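PDB 3GG8: pyruvate kinase from Toxoplasma gondii, which catalyses the last step of glycolysis, the transfer of phosphate from phosphoenolpyruvate to ADP to give pyruvate and ATP. Local coordinates for residues 425-430 and 452-457; 415-420 and 442-447. One frame throughout, in Å; residues are numbered along the deposited sequence.

Both contacts belong to the C-terminal alpha/beta domain and meet at its mixed sheet, with centres about 11 Å apart. Their segments alternate along the chain: strand 412-416 runs into helix 421-427, and helix 442-447 leads to strand 454-458. The residues that touch in interaction 1 are all buried, where a helix end and the start of an edge strand face the barrel domain; interaction 2 has the exposed Glu418 at its border. Each has a bridging water, but the first stacks two charged arginines, whereas the second makes a direct, neutral hydroxyl-carbonyl bond beside methyl packing. Ile426 CD1 packs 4.1 Å from Ala415 CB, so helix 421-427 and strand 412-416 also touch.

Interaction 1. Residues 425-430 and 452-457; sequences LIAKYR and RGVTTM
A bend at chi2 (-71°) folds the Arg430 side chain toward Arg452, whose own chain leaves with CG anti to the backbone N and turns at chi3 (-80°). The two side chains cross at about a right angle, yet their guanidinium planes differ by only 20°, so the groups lie in an offset stack with centres 4.6 Å apart. Arg452 CD sits over one face of the Arg430 guanidinium, near its rim, while Arg430 NE, 3.6 Å from Arg452 CD, lies over a face of the other. Stacking keeps the in-plane N-H groups available for carbonyls: Arg430 NH1 bonds to Gly340 O, and Arg452 NH2 to Val337 O and Thr341 O. These acceptors, with a long, weak ion pair from Arg430 to Asp342, probably offset the like charges.

The backbone is joined through water 1, which donates to Ala427 O at 2.9 Å and to Arg452 O at 2.6 Å. Ala427 O also accepts the backbone N of Arg430, closing a type I turn, and a weak bond from Arg430 NH2. Beside these bonds the small Ala427 lets the backbones come close; its CB meets Val454 CG2 at 4.0 Å. At Gly453's positive phi a side chain would run into Arg452 O, so a residue without CB fits.

Ala427 to Arg430, the turn leaving crossover helix 421-427, lies against the start of edge strand 454-458, which pairs in parallel with strand 435-439. Helix 393-407 receives Leu425, Ile426 and Tyr429, helix 376-384 touches Tyr429 and Arg430, and the arginine stack faces the barrel domain around residues 337-342.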
ATOM      1  N   LEU C 425     -22.342  11.397  -1.093  1.00 34.52           N
ATOM      2  CA  LEU C 425     -21.047  10.939  -1.607  1.00 34.28           C
ATOM      3  C   LEU C 425     -19.897  11.225  -0.646  1.00 34.17           C
ATOM      4  O   LEU C 425     -18.997  10.423  -0.523  1.00 34.12           O
ATOM      5  CB  LEU C 425     -20.759  11.523  -2.991  1.00 33.96           C
ATOM      6  CG  LEU C 425     -21.582  10.952  -4.147  1.00 33.35           C
ATOM      7  CD1 LEU C 425     -21.281  11.732  -5.413  1.00 31.51           C
ATOM      8  CD2 LEU C 425     -21.298   9.463  -4.343  1.00 31.23           C
ATOM      9  N   ILE C 426     -19.932  12.370   0.029  1.00 34.65           N
ATOM     10  CA  ILE C 426     -18.896  12.714   1.020  1.00 34.80           C
ATOM     11  C   ILE C 426     -19.070  11.858   2.284  1.00 35.63           C
ATOM     12  O   ILE C 426     -18.102  11.280   2.803  1.00 35.43           O
ATOM     13  CB  ILE C 426     -18.938  14.219   1.355  1.00 34.97           C
ATOM     14  CG1 ILE C 426     -18.535  15.040   0.120  1.00 33.85           C
ATOM     15  CG2 ILE C 426     -18.062  14.550   2.569  1.00 34.71           C
ATOM     16  CD1 ILE C 426     -18.858  16.473   0.241  1.00 33.65           C
ATOM     17  N   ALA C 427     -20.314  11.760   2.757  1.00 35.75           N
ATOM     18  CA  ALA C 427     -20.625  10.965   3.936  1.00 36.03           C
ATOM     19  C   ALA C 427     -20.132   9.523   3.771  1.00 36.21           C
ATOM     20  O   ALA C 427     -19.567   8.941   4.700  1.00 36.13           O
ATOM     21  CB  ALA C 427     -22.115  10.998   4.218  1.00 35.59           C
ATOM     22  N   LYS C 428     -20.361   8.970   2.579  1.00 36.10           N
ATOM     23  CA  LYS C 428     -19.885   7.635   2.174  1.00 36.25           C
ATOM     24  C   LYS C 428     -18.420   7.381   2.566  1.00 36.08           C
ATOM     25  O   LYS C 428     -18.037   6.257   2.893  1.00 35.95           O
ATOM     26  CB  LYS C 428     -20.062   7.509   0.658  1.00 36.03           C
ATOM     27  CG  LYS C 428     -19.785   6.158   0.057  1.00 36.77           C
ATOM     28  CD  LYS C 428     -19.951   6.223  -1.451  1.00 36.31           C
ATOM     29  CE  LYS C 428     -19.176   5.107  -2.133  1.00 37.77           C
ATOM     30  NZ  LYS C 428     -19.726   4.777  -3.478  1.00 38.65           N
ATOM     31  N   TYR C 429     -17.607   8.434   2.540  1.00 36.43           N
ATOM     32  CA  TYR C 429     -16.175   8.312   2.853  1.00 36.09           C
ATOM     33  C   TYR C 429     -15.851   8.490   4.329  1.00 36.06           C
ATOM     34  O   TYR C 429     -14.693   8.466   4.702  1.00 35.73           O
ATOM     35  CB  TYR C 429     -15.319   9.187   1.924  1.00 35.97           C
ATOM     36  CG  TYR C 429     -15.320   8.587   0.548  1.00 36.44           C
ATOM     37  CD1 TYR C 429     -14.483   7.508   0.251  1.00 36.48           C
ATOM     38  CD2 TYR C 429     -16.209   9.023  -0.430  1.00 36.24           C
ATOM     39  CE1 TYR C 429     -14.502   6.908  -0.988  1.00 36.98           C
ATOM     40  CE2 TYR C 429     -16.238   8.420  -1.685  1.00 36.94           C
ATOM     41  CZ  TYR C 429     -15.382   7.359  -1.951  1.00 36.69           C
ATOM     42  OH  TYR C 429     -15.384   6.731  -3.176  1.00 37.86           O
ATOM     43  N   ARG C 430     -16.897   8.644   5.156  1.00 36.09           N
ATOM     44  CA  ARG C 430     -16.767   8.762   6.614  1.00 35.62           C
ATOM     45  C   ARG C 430     -15.624   9.720   7.005  1.00 35.30           C
ATOM     46  O   ARG C 430     -14.611   9.288   7.563  1.00 35.14           O
ATOM     47  CB  ARG C 430     -16.587   7.376   7.279  1.00 35.61           C
ATOM     48  CG  ARG C 430     -17.772   6.387   7.150  1.00 36.06           C
ATOM     49  CD  ARG C 430     -18.981   6.804   8.003  1.00 38.08           C
ATOM     50  NE  ARG C 430     -20.101   5.855   7.961  1.00 37.82           N
ATOM     51  CZ  ARG C 430     -21.191   6.002   7.209  1.00 36.87           C
ATOM     52  NH1 ARG C 430     -22.170   5.095   7.250  1.00 35.15           N
ATOM     53  NH2 ARG C 430     -21.325   7.065   6.427  1.00 37.26           N
ATOM     54  N   ARG C 452     -25.275   9.309   8.246  1.00 32.12           N
ATOM     55  CA  ARG C 452     -24.253   9.479   9.282  1.00 32.38           C
ATOM     56  C   ARG C 452     -23.246  10.583   8.926  1.00 32.95           C
ATOM     57  O   ARG C 452     -22.715  10.616   7.823  1.00 33.60           O
ATOM     58  CB  ARG C 452     -23.504   8.168   9.570  1.00 32.67           C
ATOM     59  CG  ARG C 452     -22.688   8.238  10.851  1.00 32.57           C
ATOM     60  CD  ARG C 452     -21.430   7.381  10.880  1.00 32.86           C
ATOM     61  NE  ARG C 452     -21.729   5.998  11.171  1.00 30.93           N
ATOM     62  CZ  ARG C 452     -20.875   5.108  11.675  1.00 28.73           C
ATOM     63  NH1 ARG C 452     -19.628   5.424  11.992  1.00 28.35           N
ATOM     64  NH2 ARG C 452     -21.299   3.884  11.873  1.00 25.44           N
ATOM     65  N   GLY C 453     -23.004  11.488   9.864  1.00 33.44           N
ATOM     66  CA  GLY C 453     -21.930  12.450   9.741  1.00 34.81           C
ATOM     67  C   GLY C 453     -22.391  13.768   9.173  1.00 36.02           C
ATOM     68  O   GLY C 453     -21.612  14.724   9.102  1.00 36.31           O
ATOM     69  N   VAL C 454     -23.650  13.802   8.744  1.00 36.36           N
ATOM     70  CA  VAL C 454     -24.257  14.986   8.156  1.00 36.61           C
ATOM     71  C   VAL C 454     -25.152  15.707   9.159  1.00 36.87           C
ATOM     72  O   VAL C 454     -25.958  15.078   9.824  1.00 36.59           O
ATOM     73  CB  VAL C 454     -25.073  14.619   6.867  1.00 36.18           C
ATOM     74  CG1 VAL C 454     -25.853  15.826   6.319  1.00 36.90           C
ATOM     75  CG2 VAL C 454     -24.146  14.089   5.795  1.00 35.65           C
ATOM     76  N   THR C 455     -24.964  17.023   9.304  1.00 37.74           N
ATOM     77  CA  THR C 455     -26.038  17.876   9.803  1.00 38.23           C
ATOM     78  C   THR C 455     -26.444  18.840   8.687  1.00 38.28           C
ATOM     79  O   THR C 455     -25.783  18.955   7.661  1.00 38.64           O
ATOM     80  CB  THR C 455     -25.727  18.629  11.115  1.00 38.45           C
ATOM     81  OG1 THR C 455     -24.845  19.724  10.856  1.00 38.95           O
ATOM     82  CG2 THR C 455     -25.139  17.697  12.181  1.00 39.22           C
ATOM     83  N   THR C 456     -27.538  19.539   8.891  1.00 38.25           N
ATOM     84  CA  THR C 456     -28.246  20.096   7.776  1.00 38.24           C
ATOM     85  C   THR C 456     -28.543  21.559   8.076  1.00 37.90           C
ATOM     86  O   THR C 456     -28.738  21.913   9.226  1.00 37.19           O
ATOM     87  CB  THR C 456     -29.480  19.193   7.535  1.00 38.93           C
ATOM     88  OG1 THR C 456     -29.416  18.582   6.231  1.00 40.66           O
ATOM     89  CG2 THR C 456     -30.777  19.877   7.801  1.00 37.61           C
ATOM     90  N   MET C 457     -28.477  22.414   7.052  1.00 38.17           N
ATOM     91  CA  MET C 457     -28.957  23.795   7.147  1.00 38.43           C
ATOM     92  C   MET C 457     -29.704  24.151   5.851  1.00 38.87           C
ATOM     93  O   MET C 457     -29.092  24.209   4.776  1.00 38.66           O
ATOM     94  CB  MET C 457     -27.791  24.767   7.401  1.00 38.00           C
ATOM     95  CG  MET C 457     -28.168  26.226   7.624  0.50 38.02           C
ATOM     96  SD  MET C 457     -26.722  27.307   7.838  0.50 38.81           S
ATOM     97  CE  MET C 457     -27.510  28.910   7.791  0.50 38.04           C
TER
HETATM   98  O   HOH W   1     -20.172  10.325   7.208  1.00 34.83           O

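Interaction 2. Residues 415-420 and 442-447; sequences ALTETG and ESTIKH
The imidazole of His447 has Ser443 O over one face, 3.0 Å above the plane and toward the rim, a close approach without a hydrogen bond. At its edge, ND1 pairs with water 2 at 2.8 Å, and that water donates to Thr419 O, making an indirect bridge from helix 442-447 to the loop after strand 412-416. The far nitrogen, NE2, makes weak hydrogen bonds to Asn223 O and His249 O, and the ring meets Phe224 edge-to-face; histidine suits this site because both ring nitrogens find polar partners.

Thr444 makes the direct contact. Its OG1 stands anti to the carbonyl carbon (chi1 -76°) and donates to Glu418 O at 2.7 Å. The hydroxyl approaches in the carbonyl plane, on a lone pair, with a C=O...donor angle of 140°. On the other branch, CG2 packs 3.5 Å from Gly420 N and 4.3 Å from Thr417 CG2. A beta-branched hydroxyl residue thus serves both needs, a donor on one branch and a methyl on the other. Gly420 adopts positive phi at the N-cap of helix 421-427, and having no side chain it lets the Thr444 methyl close in on the backbone. Its N also makes a weak bond to Thr417 OG1, while Glu496 holds that hydroxyl and the backbone N atoms of Glu418 and Thr419.

Residues 417-420 are the strand-to-helix loop of a beta-alpha-beta crossover made by strand 412-416, helix 421-427 and parallel strand 435-439. Toward helix 442-447 this loop presents carbonyls, one taking a hydroxyl and the next a water, whereas its N-H groups at Glu418 and Thr419 go to the carboxylate of Glu496. The Glu418 carboxylate has no part in the bond to Thr444, which is therefore a neutral one.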
ATOM      1  N   ALA C 415     -21.198  20.710   2.233  1.00 35.27           N
ATOM      2  CA  ALA C 415     -21.750  20.009   1.078  1.00 35.58           C
ATOM      3  C   ALA C 415     -22.936  20.797   0.565  1.00 36.02           C
ATOM      4  O   ALA C 415     -24.006  20.768   1.162  1.00 36.61           O
ATOM      5  CB  ALA C 415     -22.169  18.589   1.453  1.00 35.17           C
ATOM      6  N   LEU C 416     -22.743  21.539  -0.516  1.00 36.19           N
ATOM      7  CA  LEU C 416     -23.835  22.278  -1.124  1.00 36.05           C
ATOM      8  C   LEU C 416     -24.554  21.329  -2.053  1.00 36.39           C
ATOM      9  O   LEU C 416     -23.923  20.715  -2.915  1.00 36.76           O
ATOM     10  CB  LEU C 416     -23.319  23.489  -1.891  1.00 35.96           C
ATOM     11  CG  LEU C 416     -22.901  24.718  -1.087  1.00 35.79           C
ATOM     12  CD1 LEU C 416     -21.581  24.448  -0.335  1.00 34.34           C
ATOM     13  CD2 LEU C 416     -22.769  25.927  -2.029  1.00 35.64           C
ATOM     14  N   THR C 417     -25.867  21.205  -1.895  1.00 36.42           N
ATOM     15  CA  THR C 417     -26.572  20.103  -2.558  1.00 36.82           C
ATOM     16  C   THR C 417     -28.050  20.368  -2.848  1.00 36.73           C
ATOM     17  O   THR C 417     -28.783  20.904  -2.013  1.00 36.91           O
ATOM     18  CB  THR C 417     -26.413  18.783  -1.751  1.00 36.72           C
ATOM     19  OG1 THR C 417     -26.913  17.687  -2.518  1.00 36.86           O
ATOM     20  CG2 THR C 417     -27.161  18.851  -0.409  1.00 37.31           C
ATOM     21  N   GLU C 418     -28.478  19.998  -4.044  1.00 36.83           N
ATOM     22  CA  GLU C 418     -29.873  20.145  -4.426  1.00 36.93           C
ATOM     23  C   GLU C 418     -30.588  18.838  -4.139  1.00 36.24           C
ATOM     24  O   GLU C 418     -31.559  18.819  -3.385  1.00 36.63           O
ATOM     25  CB  GLU C 418     -29.985  20.561  -5.892  1.00 37.48           C
ATOM     26  CG  GLU C 418     -31.410  20.777  -6.432  1.00 41.63           C
ATOM     27  CD  GLU C 418     -32.264  21.761  -5.612  1.00 46.44           C
ATOM     28  OE1 GLU C 418     -33.513  21.702  -5.732  1.00 46.75           O
ATOM     29  OE2 GLU C 418     -31.693  22.580  -4.849  1.00 48.91           O
ATOM     30  N   THR C 419     -30.065  17.738  -4.685  1.00 35.31           N
ATOM     31  CA  THR C 419     -30.725  16.430  -4.601  1.00 33.77           C
ATOM     32  C   THR C 419     -30.265  15.608  -3.406  1.00 33.47           C
ATOM     33  O   THR C 419     -30.841  14.550  -3.124  1.00 32.74           O
ATOM     34  CB  THR C 419     -30.452  15.549  -5.844  1.00 33.90           C
ATOM     35  OG1 THR C 419     -29.118  15.014  -5.765  1.00 33.01           O
ATOM     36  CG2 THR C 419     -30.670  16.307  -7.166  1.00 32.58           C
ATOM     37  N   GLY C 420     -29.216  16.069  -2.727  1.00 32.98           N
ATOM     38  CA  GLY C 420     -28.621  15.304  -1.631  1.00 33.04           C
ATOM     39  C   GLY C 420     -27.396  14.497  -2.034  1.00 33.81           C
ATOM     40  O   GLY C 420     -26.621  14.061  -1.165  1.00 33.83           O
ATOM     41  N   GLU C 442     -36.401  21.534   0.697  1.00 33.47           N
ATOM     42  CA  GLU C 442     -36.918  21.034   1.973  1.00 34.35           C
ATOM     43  C   GLU C 442     -36.926  19.501   2.094  1.00 34.16           C
ATOM     44  O   GLU C 442     -36.529  18.955   3.137  1.00 34.35           O
ATOM     45  CB  GLU C 442     -38.329  21.588   2.212  1.00 34.86           C
ATOM     46  CG  GLU C 442     -38.711  21.660   3.686  1.00 37.67           C
ATOM     47  CD  GLU C 442     -39.820  22.656   3.959  1.00 40.77           C
ATOM     48  OE1 GLU C 442     -40.887  22.194   4.415  1.00 43.80           O
ATOM     49  OE2 GLU C 442     -39.642  23.885   3.717  1.00 39.93           O
ATOM     50  N   SER C 443     -37.360  18.807   1.040  1.00 33.66           N
ATOM     51  CA  SER C 443     -37.394  17.355   1.078  1.00 33.89           C
ATOM     52  C   SER C 443     -35.979  16.756   1.118  1.00 33.80           C
ATOM     53  O   SER C 443     -35.738  15.796   1.855  1.00 33.65           O
ATOM     54  CB  SER C 443     -38.259  16.771  -0.044  1.00 33.91           C
ATOM     55  OG  SER C 443     -37.755  17.129  -1.306  1.00 35.33           O
ATOM     56  N   THR C 444     -35.041  17.361   0.385  1.00 33.42           N
ATOM     57  CA  THR C 444     -33.634  16.949   0.471  1.00 32.96           C
ATOM     58  C   THR C 444     -33.076  17.105   1.885  1.00 32.94           C
ATOM     59  O   THR C 444     -32.446  16.186   2.399  1.00 33.28           O
ATOM     60  CB  THR C 444     -32.742  17.677  -0.565  1.00 33.17           C
ATOM     61  OG1 THR C 444     -32.965  17.104  -1.851  1.00 33.06           O
ATOM     62  CG2 THR C 444     -31.255  17.523  -0.257  1.00 31.21           C
ATOM     63  N   ILE C 445     -33.302  18.252   2.516  1.00 32.63           N
ATOM     64  CA  ILE C 445     -32.892  18.441   3.913  1.00 32.50           C
ATOM     65  C   ILE C 445     -33.454  17.352   4.860  1.00 32.84           C
ATOM     66  O   ILE C 445     -32.740  16.866   5.753  1.00 33.13           O
ATOM     67  CB  ILE C 445     -33.243  19.864   4.400  1.00 32.77           C
ATOM     68  CG1 ILE C 445     -32.161  20.837   3.945  1.00 32.78           C
ATOM     69  CG2 ILE C 445     -33.387  19.936   5.928  1.00 31.85           C
ATOM     70  CD1 ILE C 445     -32.735  21.904   3.129  1.00 36.83           C
ATOM     71  N   LYS C 446     -34.712  16.971   4.642  1.00 32.45           N
ATOM     72  CA  LYS C 446     -35.361  15.896   5.399  1.00 32.77           C
ATOM     73  C   LYS C 446     -34.758  14.507   5.107  1.00 32.39           C
ATOM     74  O   LYS C 446     -34.542  13.719   6.029  1.00 32.30           O
ATOM     75  CB  LYS C 446     -36.878  15.882   5.132  1.00 32.77           C
ATOM     76  CG  LYS C 446     -37.628  17.150   5.566  1.00 32.88           C
ATOM     77  CD  LYS C 446     -38.066  17.068   7.003  1.00 34.69           C
ATOM     78  CE  LYS C 446     -38.872  18.277   7.430  1.00 34.25           C
ATOM     79  NZ  LYS C 446     -40.231  18.298   6.828  1.00 32.67           N
ATOM     80  N   HIS C 447     -34.493  14.213   3.835  1.00 32.04           N
ATOM     81  CA  HIS C 447     -33.897  12.933   3.442  1.00 31.79           C
ATOM     82  C   HIS C 447     -32.514  12.718   4.053  1.00 32.07           C
ATOM     83  O   HIS C 447     -32.106  11.602   4.331  1.00 31.87           O
ATOM     84  CB  HIS C 447     -33.833  12.804   1.917  1.00 31.43           C
ATOM     85  CG  HIS C 447     -35.176  12.710   1.257  1.00 30.88           C
ATOM     86  ND1 HIS C 447     -35.443  13.282   0.030  1.00 29.57           N
ATOM     87  CD2 HIS C 447     -36.327  12.114   1.652  1.00 29.68           C
ATOM     88  CE1 HIS C 447     -36.692  13.026  -0.311  1.00 28.96           C
ATOM     89  NE2 HIS C 447     -37.253  12.326   0.658  1.00 29.85           N
TER
HETATM   90  O   HOH W   2     -32.965  13.613  -1.304  1.00 41.28           O